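Local coordinates for protein beta-Lactamase/D-Alanine Carboxypeptidase (PDB 5EVI) that probably hydrolyses the amide bond of beta-lactam antibiotics to give substituted beta-amino acids, as a class-C beta-lactamase, at residues P98-T103 with Y138-Q143. Residues are numbered along the deposited sequence; the frame is centred on the assembly and turned at random.
Sequences PPLRDT and YFKAWQ
T103 sets its hydroxyl between two backbone groups while its methyl rests on K140. T103 OG1 donates a hydrogen bond to L100 O at 2.7 Å, reaching that carbonyl 21° from its plane, and also pairs with G106 N, so T103 N-caps helix 104-107 and ties the preceding turn to it. With OG1 between the backbone N and the carbonyl carbon (chi1 66°), T103 CG2 is left to face the other segment and lies 4.2 Å from K140 CA. Just upstream, R101 N bonds to P98 O and closes the short 3-10 turn that leads into L100.

Beside this, L100 sends one branch across to the end of helix 132-140: L100 CD2 sits 3.7 Å from F139 CB and 4.1 Å from K140 CG. The L100 methyl therefore meets the root of F139 rather than its ring; the ring leads away from the loop, and the F139 side chain packs on L105 and on L161 of helix 156-169. L100 also packs on I93; it and F139 are the two buried residues of the contact.

K140 runs out along the solvent side, extended beyond CG, and passes the carbonyl oxygen of P99, with K140 CE 3.6 Å from P99 O. Its NZ has a long, weak ion pair with D137.

This joins the loop before helix 104-107 to the C-terminal end of helix 132-140, in the helical part of the class-C fold. The hydrogen bonds of T103 shape the loop from within, whereas apolar contact dominates between the segments at L100, F139 and T103; the K140 methylene beside P99 O adds at most a weak polar attraction.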
loop_
_atom_site.group_PDB
_atom_site.type_symbol
_atom_site.label_atom_id
_atom_site.label_comp_id
_atom_site.label_asym_id
_atom_site.label_seq_id
_atom_site.Cartn_x
_atom_site.Cartn_y
_atom_site.Cartn_z
ATOM N N PRO A 98 -6.482 18.574 -16.653
ATOM C CA PRO A 98 -6.730 19.939 -17.173
ATOM C C PRO A 98 -7.079 21.007 -16.122
ATOM O O PRO A 98 -6.476 22.077 -16.167
ATOM C CB PRO A 98 -7.869 19.752 -18.196
ATOM C CG PRO A 98 -7.833 18.308 -18.571
ATOM C CD PRO A 98 -7.226 17.553 -17.414
ATOM N N PRO A 99 -7.992 20.716 -15.155
ATOM C CA PRO A 99 -8.320 21.734 -14.133
ATOM C C PRO A 99 -7.141 22.309 -13.337
ATOM O O PRO A 99 -7.285 23.383 -12.746
ATOM C CB PRO A 99 -9.276 20.995 -13.185
ATOM C CG PRO A 99 -9.880 19.937 -14.011
ATOM C CD PRO A 99 -8.827 19.513 -14.992
ATOM N N LEU A 100 -5.998 21.615 -13.311
ATOM C CA LEU A 100 -4.789 22.170 -12.702
ATOM C C LEU A 100 -3.852 22.895 -13.675
ATOM O O LEU A 100 -2.736 23.229 -13.300
ATOM C CB LEU A 100 -4.027 21.082 -11.924
ATOM C CG LEU A 100 -4.863 20.375 -10.848
ATOM C CD1 LEU A 100 -3.987 19.368 -10.124
ATOM C CD2 LEU A 100 -5.476 21.378 -9.873
ATOM N N ARG A 101 -4.305 23.193 -14.895
ATOM C CA ARG A 101 -3.518 24.059 -15.795
ATOM C C ARG A 101 -3.262 25.402 -15.130
ATOM O O ARG A 101 -4.105 25.898 -14.383
ATOM C CB ARG A 101 -4.202 24.271 -17.158
ATOM C CG ARG A 101 -3.996 23.135 -18.164
ATOM C CD ARG A 101 -3.702 23.637 -19.581
ATOM N NE ARG A 101 -4.214 22.722 -20.615
ATOM C CZ ARG A 101 -5.354 22.871 -21.302
ATOM N NH1 ARG A 101 -6.163 23.917 -21.118
ATOM N NH2 ARG A 101 -5.693 21.960 -22.209
ATOM N N ASP A 102 -2.079 25.965 -15.374
ATOM C CA ASP A 102 -1.655 27.207 -14.730
ATOM C C ASP A 102 -1.859 27.185 -13.205
ATOM O O ASP A 102 -2.504 28.068 -12.661
ATOM C CB ASP A 102 -2.400 28.399 -15.359
ATOM C CG ASP A 102 -2.281 28.427 -16.869
ATOM O OD1 ASP A 102 -1.140 28.355 -17.377
ATOM O OD2 ASP A 102 -3.328 28.522 -17.548
ATOM N N THR A 103 -1.362 26.139 -12.531
ATOM C CA THR A 103 -1.285 26.103 -11.056
ATOM C C THR A 103 0.127 25.716 -10.631
ATOM O O THR A 103 0.924 25.234 -11.449
ATOM C CB THR A 103 -2.303 25.118 -10.411
ATOM O OG1 THR A 103 -1.985 23.762 -10.762
ATOM C CG2 THR A 103 -3.730 25.435 -10.860
ATOM N N TYR A 138 -8.936 23.196 -3.597
ATOM C CA TYR A 138 -7.790 22.952 -2.703
ATOM C C TYR A 138 -6.449 22.758 -3.445
ATOM O O TYR A 138 -5.454 23.424 -3.126
ATOM C CB TYR A 138 -8.094 21.767 -1.755
ATOM C CG TYR A 138 -6.891 21.331 -0.957
ATOM C CD1 TYR A 138 -6.367 22.150 0.063
ATOM C CD2 TYR A 138 -6.254 20.113 -1.228
ATOM C CE1 TYR A 138 -5.243 21.753 0.778
ATOM C CE2 TYR A 138 -5.130 19.715 -0.516
ATOM C CZ TYR A 138 -4.625 20.547 0.475
ATOM O OH TYR A 138 -3.514 20.155 1.185
ATOM N N PHE A 139 -6.429 21.848 -4.426
ATOM C CA PHE A 139 -5.253 21.632 -5.267
ATOM C C PHE A 139 -4.905 22.868 -6.076
ATOM O O PHE A 139 -3.745 23.106 -6.305
ATOM C CB PHE A 139 -5.427 20.469 -6.237
ATOM C CG PHE A 139 -5.429 19.119 -5.589
ATOM C CD1 PHE A 139 -4.382 18.722 -4.753
ATOM C CD2 PHE A 139 -6.454 18.225 -5.841
ATOM C CE1 PHE A 139 -4.368 17.467 -4.150
ATOM C CE2 PHE A 139 -6.440 16.960 -5.254
ATOM C CZ PHE A 139 -5.393 16.585 -4.410
ATOM N N LYS A 140 -5.908 23.624 -6.513
ATOM C CA LYS A 140 -5.657 24.886 -7.223
ATOM C C LYS A 140 -4.972 25.887 -6.301
ATOM O O LYS A 140 -4.020 26.548 -6.707
ATOM C CB LYS A 140 -6.956 25.477 -7.759
ATOM C CG LYS A 140 -7.544 24.758 -8.963
ATOM C CD LYS A 140 -8.775 25.523 -9.433
ATOM C CE LYS A 140 -9.623 24.737 -10.403
ATOM N NZ LYS A 140 -10.837 25.548 -10.691
ATOM N N ALA A 141 -5.455 25.973 -5.056
ATOM C CA ALA A 141 -4.952 26.918 -4.073
ATOM C C ALA A 141 -3.705 26.434 -3.313
ATOM O O ALA A 141 -3.231 27.133 -2.422
ATOM C CB ALA A 141 -6.048 27.263 -3.079
ATOM N N TRP A 142 -3.185 25.250 -3.642
ATOM C CA TRP A 142 -2.009 24.732 -2.934
ATOM C C TRP A 142 -0.738 25.481 -3.291
ATOM O O TRP A 142 -0.506 25.788 -4.440
ATOM C CB TRP A 142 -1.839 23.251 -3.260
ATOM C CG TRP A 142 -0.627 22.564 -2.683
ATOM C CD1 TRP A 142 -0.520 22.001 -1.454
ATOM C CD2 TRP A 142 0.613 22.315 -3.345
ATOM N NE1 TRP A 142 0.705 21.427 -1.297
ATOM C CE2 TRP A 142 1.423 21.584 -2.447
ATOM C CE3 TRP A 142 1.118 22.625 -4.621
ATOM C CZ2 TRP A 142 2.722 21.183 -2.759
ATOM C CZ3 TRP A 142 2.393 22.213 -4.937
ATOM C CH2 TRP A 142 3.186 21.481 -4.009
ATOM N N GLN A 143 0.081 25.760 -2.284
ATOM C CA GLN A 143 1.403 26.323 -2.461
ATOM C C GLN A 143 2.437 25.405 -1.793
ATOM O O GLN A 143 2.209 24.946 -0.665
ATOM C CB GLN A 143 1.454 27.702 -1.823
ATOM C CG GLN A 143 0.688 28.747 -2.603
ATOM C CD GLN A 143 0.985 30.147 -2.121
ATOM O OE1 GLN A 143 1.791 30.869 -2.724
ATOM N NE2 GLN A 143 0.357 30.530 -1.010
#